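PDB 1J33: CobT from Thermus thermophilus, which probably catalyses transfer of the phosphoribosyl group of nicotinate mononucleotide to 5,6-dimethylbenzimidazole, giving alpha-ribazole 5'-phosphate for vitamin B12 synthesis. Local coordinates for residues A274-R279 / L298-G303; S64-E69 / M163-T168. All coordinates share one frame; numbering follows the deposited sequence.

From the N terminus, strand 47-54 of the parallel sheet leads into the loop that holds S64-E69, just ahead of helix 70-80. Contact 2 joins this loop to M163-T168, 94 residues further on, where strand 157-163, the sheet neighbour of 47-54, turns into helix 167-179. Contact 1 opens later: A274-R279 leaves strand 272-274, at one side of the sheet, and meets L298-G303 after helix 281-290, closing a loop of 18 residues. The two therefore lie in series, neither nested nor crossed, centres about 18 Å and nearest atoms about 7 Å apart. Both reach the second subunit, and the H276 and I165 side chains lie about 10 and 9 Å from that of E304, the predicted proton acceptor.

Contact 1 (A274-R279 / L298-G303); sequences AGHLSR and LDLALG
The guanidinium of R279 carries A301 CB over the centre of one face, 3.7 Å above the plane, and has D299 OD1 in plane at its edge. R279 NE donates to D299 OD1 at 3.0 Å in a nearly straight bond (165°), while NH2 donates to D299 OD2 at 3.1 Å along a more bent path, so the arginine grips the carboxylate side-on. The match is not coplanar: the two planes lie 38° apart, and both oxygens are met from above the carboxylate plane. R279 NH2 also donates to D299 O at 2.9 Å, similarly bent, and is shared with the backbone O of R21 of the second subunit, which places this salt bridge at the dimer interface. The ring of H276 meets L300 obliquely, ND1 lying 3.7 Å from CD1; its edge holds a water in plane. The two segments are loops flanking helix 281-290, which follows the end strand of the parallel sheet, and a backbone bond from R279 N to L300 O (2.9 Å) ties them directly. The same water joins them again: it donates to L277 O, accepts from L298 N and L300 N, and lies 2.9 Å from H276 ND1. With CG set between its backbone N and carbonyl carbon (chi1 70°), H276 directs ND1 to this water, while NE2 makes a weak hydrogen bond to D250.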
ATOM      1  N   ALA A 274       6.149   6.671  -7.755  1.00  9.43           N
ATOM      2  CA  ALA A 274       5.433   7.521  -6.818  1.00  8.69           C
ATOM      3  C   ALA A 274       4.891   6.686  -5.667  1.00  9.13           C
ATOM      4  O   ALA A 274       4.003   5.855  -5.850  1.00 10.54           O
ATOM      5  CB  ALA A 274       4.295   8.242  -7.523  1.00  8.65           C
ATOM      6  N   GLY A 275       5.424   6.911  -4.476  1.00  9.28           N
ATOM      7  CA  GLY A 275       4.958   6.160  -3.329  1.00  8.32           C
ATOM      8  C   GLY A 275       3.493   6.404  -3.018  1.00  8.94           C
ATOM      9  O   GLY A 275       2.763   5.470  -2.680  1.00  8.22           O
ATOM     10  N   HIS A 276       3.054   7.652  -3.140  1.00  9.45           N
ATOM     11  CA  HIS A 276       1.667   7.991  -2.838  1.00 12.10           C
ATOM     12  C   HIS A 276       1.241   9.341  -3.411  1.00 13.14           C
ATOM     13  O   HIS A 276       2.040  10.070  -4.007  1.00 13.43           O
ATOM     14  CB  HIS A 276       1.454   8.019  -1.311  1.00  9.01           C
ATOM     15  CG  HIS A 276       2.122   9.175  -0.624  1.00 10.52           C
ATOM     16  ND1 HIS A 276       1.466   9.984   0.279  1.00 11.26           N
ATOM     17  CD2 HIS A 276       3.382   9.667  -0.718  1.00 11.46           C
ATOM     18  CE1 HIS A 276       2.288  10.925   0.709  1.00 11.26           C
ATOM     19  NE2 HIS A 276       3.458  10.756   0.118  1.00 11.17           N
ATOM     20  N   LEU A 277      -0.041   9.648  -3.241  1.00 13.02           N
ATOM     21  CA  LEU A 277      -0.594  10.927  -3.661  1.00 12.83           C
ATOM     22  C   LEU A 277      -0.964  11.589  -2.336  1.00 12.69           C
ATOM     23  O   LEU A 277      -1.848  11.114  -1.627  1.00 13.37           O
ATOM     24  CB  LEU A 277      -1.853  10.741  -4.513  1.00 14.41           C
ATOM     25  CG  LEU A 277      -2.535  12.052  -4.933  1.00 15.81           C
ATOM     26  CD1 LEU A 277      -1.606  12.839  -5.843  1.00 12.72           C
ATOM     27  CD2 LEU A 277      -3.846  11.763  -5.642  1.00 18.27           C
ATOM     28  N   SER A 278      -0.266  12.658  -1.971  1.00 12.21           N
ATOM     29  CA  SER A 278      -0.573  13.317  -0.712  1.00 13.35           C
ATOM     30  C   SER A 278      -1.808  14.188  -0.853  1.00 14.05           C
ATOM     31  O   SER A 278      -2.394  14.302  -1.935  1.00 13.36           O
ATOM     32  CB  SER A 278       0.608  14.172  -0.239  1.00 15.33           C
ATOM     33  OG  SER A 278       0.792  15.295  -1.081  1.00 17.25           O
ATOM     34  N   ARG A 279      -2.194  14.799   0.255  1.00 15.31           N
ATOM     35  CA  ARG A 279      -3.357  15.671   0.306  1.00 17.82           C
ATOM     36  C   ARG A 279      -3.055  17.008  -0.383  1.00 19.10           C
ATOM     37  O   ARG A 279      -3.960  17.720  -0.815  1.00 21.33           O
ATOM     38  CB  ARG A 279      -3.723  15.905   1.769  1.00 18.83           C
ATOM     39  CG  ARG A 279      -4.983  16.707   2.014  1.00 21.33           C
ATOM     40  CD  ARG A 279      -5.119  16.949   3.508  1.00 21.36           C
ATOM     41  NE  ARG A 279      -5.046  15.697   4.255  1.00 20.07           N
ATOM     42  CZ  ARG A 279      -4.675  15.604   5.528  1.00 21.49           C
ATOM     43  NH1 ARG A 279      -4.343  16.697   6.205  1.00 19.78           N
ATOM     44  NH2 ARG A 279      -4.620  14.417   6.118  1.00 20.79           N
ATOM     45  N   LEU A 298      -3.469   7.400   0.852  1.00 12.26           N
ATOM     46  CA  LEU A 298      -3.956   7.287   2.216  1.00 12.54           C
ATOM     47  C   LEU A 298      -4.188   8.657   2.848  1.00 14.42           C
ATOM     48  O   LEU A 298      -4.199   8.796   4.070  1.00 13.20           O
ATOM     49  CB  LEU A 298      -2.943   6.478   3.030  1.00 12.21           C
ATOM     50  CG  LEU A 298      -2.691   5.073   2.466  1.00 13.18           C
ATOM     51  CD1 LEU A 298      -1.389   4.479   3.008  1.00 14.38           C
ATOM     52  CD2 LEU A 298      -3.875   4.193   2.825  1.00 12.19           C
ATOM     53  N   ASP A 299      -4.369   9.670   2.005  1.00 14.33           N
ATOM     54  CA  ASP A 299      -4.606  11.026   2.483  1.00 15.07           C
ATOM     55  C   ASP A 299      -3.504  11.523   3.423  1.00 13.95           C
ATOM     56  O   ASP A 299      -3.771  12.272   4.369  1.00 12.71           O
ATOM     57  CB  ASP A 299      -5.969  11.094   3.184  1.00 20.35           C
ATOM     58  CG  ASP A 299      -6.362  12.507   3.564  1.00 23.77           C
ATOM     59  OD1 ASP A 299      -6.256  13.399   2.697  1.00 25.16           O
ATOM     60  OD2 ASP A 299      -6.780  12.723   4.725  1.00 26.21           O
ATOM     61  N   LEU A 300      -2.266  11.114   3.152  1.00 11.75           N
ATOM     62  CA  LEU A 300      -1.132  11.533   3.966  1.00 12.28           C
ATOM     63  C   LEU A 300      -0.742  12.979   3.659  1.00 14.63           C
ATOM     64  O   LEU A 300      -0.887  13.447   2.527  1.00 13.56           O
ATOM     65  CB  LEU A 300       0.076  10.616   3.719  1.00  9.57           C
ATOM     66  CG  LEU A 300      -0.175   9.113   3.856  1.00  8.89           C
ATOM     67  CD1 LEU A 300       1.114   8.368   3.599  1.00 10.86           C
ATOM     68  CD2 LEU A 300      -0.714   8.791   5.247  1.00  9.90           C
ATOM     69  N   ALA A 301      -0.244  13.677   4.675  1.00 15.72           N
ATOM     70  CA  ALA A 301       0.173  15.068   4.530  1.00 18.02           C
ATOM     71  C   ALA A 301       1.326  15.388   5.479  1.00 18.03           C
ATOM     72  O   ALA A 301       1.426  16.504   5.976  1.00 21.20           O
ATOM     73  CB  ALA A 301      -1.004  15.992   4.827  1.00 15.96           C
ATOM     74  N   LEU A 302       2.206  14.421   5.714  1.00 18.83           N
ATOM     75  CA  LEU A 302       3.308  14.629   6.648  1.00 18.10           C
ATOM     76  C   LEU A 302       4.675  14.934   6.044  1.00 18.11           C
ATOM     77  O   LEU A 302       5.308  15.924   6.409  1.00 19.49           O
ATOM     78  CB  LEU A 302       3.421  13.421   7.589  1.00 18.29           C
ATOM     79  CG  LEU A 302       4.498  13.465   8.683  1.00 18.86           C
ATOM     80  CD1 LEU A 302       4.343  14.717   9.533  1.00 19.19           C
ATOM     81  CD2 LEU A 302       4.380  12.226   9.559  1.00 19.27           C
ATOM     82  N   GLY A 303       5.129  14.098   5.120  1.00 16.18           N
ATOM     83  CA  GLY A 303       6.440  14.313   4.532  1.00 13.77           C
ATOM     84  C   GLY A 303       7.464  13.477   5.281  1.00 12.71           C
ATOM     85  O   GLY A 303       7.128  12.403   5.784  1.00 13.88           O
TER
HETATM   86  O   HOH W   1      -1.336   9.495   0.690  1.00  8.46           O

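Contact 2 (S64-E69 / M163-T168); sequences SAYPQE and MGIGNT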
ATOM      1  N   SER A  64       3.574  29.181   7.984  1.00 32.67           N
ATOM      2  CA  SER A  64       3.461  27.926   8.722  1.00 33.72           C
ATOM      3  C   SER A  64       2.743  28.090  10.057  1.00 34.35           C
ATOM      4  O   SER A  64       2.690  29.186  10.617  1.00 34.28           O
ATOM      5  CB  SER A  64       4.850  27.332   8.972  1.00 34.66           C
ATOM      6  OG  SER A  64       4.778  26.198   9.824  1.00 35.94           O
ATOM      7  N   ALA A  65       2.201  26.987  10.565  1.00 33.91           N
ATOM      8  CA  ALA A  65       1.497  26.988  11.841  1.00 33.48           C
ATOM      9  C   ALA A  65       2.434  26.524  12.955  1.00 32.66           C
ATOM     10  O   ALA A  65       2.014  26.346  14.098  1.00 34.99           O
ATOM     11  CB  ALA A  65       0.284  26.067  11.766  1.00 35.30           C
ATOM     12  N   TYR A  66       3.704  26.331  12.613  1.00 29.46           N
ATOM     13  CA  TYR A  66       4.701  25.882  13.575  1.00 26.68           C
ATOM     14  C   TYR A  66       5.896  26.829  13.655  1.00 25.85           C
ATOM     15  O   TYR A  66       6.269  27.458  12.663  1.00 25.53           O
ATOM     16  CB  TYR A  66       5.185  24.480  13.195  1.00 26.78           C
ATOM     17  CG  TYR A  66       4.186  23.391  13.490  1.00 27.97           C
ATOM     18  CD1 TYR A  66       3.953  22.974  14.799  1.00 28.42           C
ATOM     19  CD2 TYR A  66       3.448  22.795  12.467  1.00 28.63           C
ATOM     20  CE1 TYR A  66       3.011  21.989  15.086  1.00 29.15           C
ATOM     21  CE2 TYR A  66       2.500  21.808  12.743  1.00 28.80           C
ATOM     22  CZ  TYR A  66       2.288  21.413  14.056  1.00 29.78           C
ATOM     23  OH  TYR A  66       1.346  20.450  14.345  1.00 30.67           O
ATOM     24  N   PRO A  67       6.505  26.956  14.847  1.00 22.69           N
ATOM     25  CA  PRO A  67       7.662  27.845  14.985  1.00 21.63           C
ATOM     26  C   PRO A  67       8.798  27.284  14.127  1.00 20.04           C
ATOM     27  O   PRO A  67       8.834  26.088  13.852  1.00 18.58           O
ATOM     28  CB  PRO A  67       7.992  27.767  16.478  1.00 22.31           C
ATOM     29  CG  PRO A  67       6.702  27.364  17.112  1.00 22.72           C
ATOM     30  CD  PRO A  67       6.145  26.360  16.145  1.00 24.17           C
ATOM     31  N   GLN A  68       9.724  28.141  13.713  1.00 18.84           N
ATOM     32  CA  GLN A  68      10.840  27.693  12.897  1.00 18.19           C
ATOM     33  C   GLN A  68      11.670  26.625  13.602  1.00 17.15           C
ATOM     34  O   GLN A  68      12.206  25.723  12.962  1.00 15.64           O
ATOM     35  CB  GLN A  68      11.740  28.875  12.535  1.00 19.77           C
ATOM     36  CG  GLN A  68      12.929  28.486  11.679  1.00 19.10           C
ATOM     37  CD  GLN A  68      13.603  29.686  11.051  1.00 20.78           C
ATOM     38  OE1 GLN A  68      14.327  30.428  11.717  1.00 21.06           O
ATOM     39  NE2 GLN A  68      13.360  29.890   9.762  1.00 17.43           N
ATOM     40  N   GLU A  69      11.764  26.733  14.923  1.00 17.54           N
ATOM     41  CA  GLU A  69      12.547  25.804  15.736  1.00 20.01           C
ATOM     42  C   GLU A  69      12.137  24.334  15.619  1.00 19.07           C
ATOM     43  O   GLU A  69      12.897  23.443  16.005  1.00 19.51           O
ATOM     44  CB  GLU A  69      12.473  26.220  17.206  1.00 22.90           C
ATOM     45  CG  GLU A  69      11.087  26.080  17.798  1.00 27.32           C
ATOM     46  CD  GLU A  69      11.003  26.589  19.220  1.00 31.00           C
ATOM     47  OE1 GLU A  69      11.852  26.188  20.044  1.00 35.43           O
ATOM     48  OE2 GLU A  69      10.085  27.381  19.515  1.00 32.23           O
ATOM     49  N   MET A 163      12.220  17.904   5.721  1.00 14.02           N
ATOM     50  CA  MET A 163      11.922  18.462   7.029  1.00 12.75           C
ATOM     51  C   MET A 163      12.381  19.907   6.954  1.00 13.40           C
ATOM     52  O   MET A 163      13.577  20.188   6.878  1.00 14.30           O
ATOM     53  CB  MET A 163      12.665  17.732   8.153  1.00 14.38           C
ATOM     54  CG  MET A 163      12.237  18.186   9.560  1.00 16.19           C
ATOM     55  SD  MET A 163      10.460  17.930   9.938  1.00 17.33           S
ATOM     56  CE  MET A 163       9.844  19.620  10.118  1.00 14.45           C
ATOM     57  N   GLY A 164      11.415  20.814   6.942  1.00 11.42           N
ATOM     58  CA  GLY A 164      11.718  22.224   6.869  1.00 12.90           C
ATOM     59  C   GLY A 164      10.438  23.014   7.015  1.00 14.68           C
ATOM     60  O   GLY A 164       9.606  23.056   6.099  1.00 13.96           O
ATOM     61  N   ILE A 165      10.256  23.622   8.180  1.00 14.09           N
ATOM     62  CA  ILE A 165       9.066  24.419   8.422  1.00 14.96           C
ATOM     63  C   ILE A 165       8.989  25.499   7.347  1.00 15.92           C
ATOM     64  O   ILE A 165       9.962  26.230   7.106  1.00 15.42           O
ATOM     65  CB  ILE A 165       9.110  25.058   9.828  1.00 16.76           C
ATOM     66  CG1 ILE A 165       9.030  23.954  10.891  1.00 19.23           C
ATOM     67  CG2 ILE A 165       7.957  26.042  10.009  1.00 16.05           C
ATOM     68  CD1 ILE A 165       7.768  23.083  10.795  1.00 17.82           C
ATOM     69  N   GLY A 166       7.837  25.572   6.687  1.00 15.33           N
ATOM     70  CA  GLY A 166       7.638  26.553   5.637  1.00 16.98           C
ATOM     71  C   GLY A 166       8.117  26.087   4.272  1.00 18.40           C
ATOM     72  O   GLY A 166       8.210  26.887   3.336  1.00 19.12           O
ATOM     73  N   ASN A 167       8.410  24.797   4.129  1.00 16.95           N
ATOM     74  CA  ASN A 167       8.883  24.324   2.839  1.00 15.11           C
ATOM     75  C   ASN A 167       7.794  24.056   1.804  1.00 15.46           C
ATOM     76  O   ASN A 167       8.107  23.805   0.644  1.00 17.71           O
ATOM     77  CB  ASN A 167       9.796  23.095   2.997  1.00 14.56           C
ATOM     78  CG  ASN A 167       9.048  21.822   3.353  1.00 16.14           C
ATOM     79  OD1 ASN A 167       7.819  21.796   3.457  1.00 13.96           O
ATOM     80  ND2 ASN A 167       9.805  20.742   3.532  1.00 14.46           N
ATOM     81  N   THR A 168       6.522  24.109   2.196  1.00 14.10           N
ATOM     82  CA  THR A 168       5.465  23.882   1.215  1.00 15.45           C
ATOM     83  C   THR A 168       5.356  25.105   0.305  1.00 16.30           C
ATOM     84  O   THR A 168       4.897  25.008  -0.832  1.00 17.64           O
ATOM     85  CB  THR A 168       4.087  23.587   1.882  1.00 15.83           C
ATOM     86  OG1 THR A 168       3.773  24.608   2.828  1.00 20.55           O
ATOM     87  CG2 THR A 168       4.118  22.255   2.592  1.00 16.62           C
TER
HETATM   88  O   HOH W   2      11.948  27.252   8.505  1.00 15.44           O
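I165 packs into the bend of S64-E69 from the i+1 position of a type II beta turn, G164 to N167, that links strand 157-163 to helix 167-179. The turn is closed by N167 N bonding G164 O at 2.9 Å. From I165 CB, 4.2 Å from P67 O, the side chain divides. I165 CG2, anti to the backbone N, abuts the ST turn in which S64 OG accepts from Y66 N, lying 3.2 Å from that OG and 3.4 Å from Y66 O. The other branch sets I165 CG1 3.7 Å from P67 O and ends with I165 CD1 against Y66 CB at 3.8 Å, oblique to the near part of the tyrosine ring, whose hydroxyl end extends away. The side chain thus packs on S64 OG, the Y66 and P67 carbonyl oxygens and Y66 CB, while I165 N bonds T71 OG1 of helix 70-80. Cutting I165 back to an alanine removes both branches and is likely to leave Y66 CB and the S64 turn without this apolar partner. On the second subunit, R334 and G335 pack on Y66 and P67. A water bridges the segments, donating to I165 O at 2.6 Å and accepting from Q68 NE2.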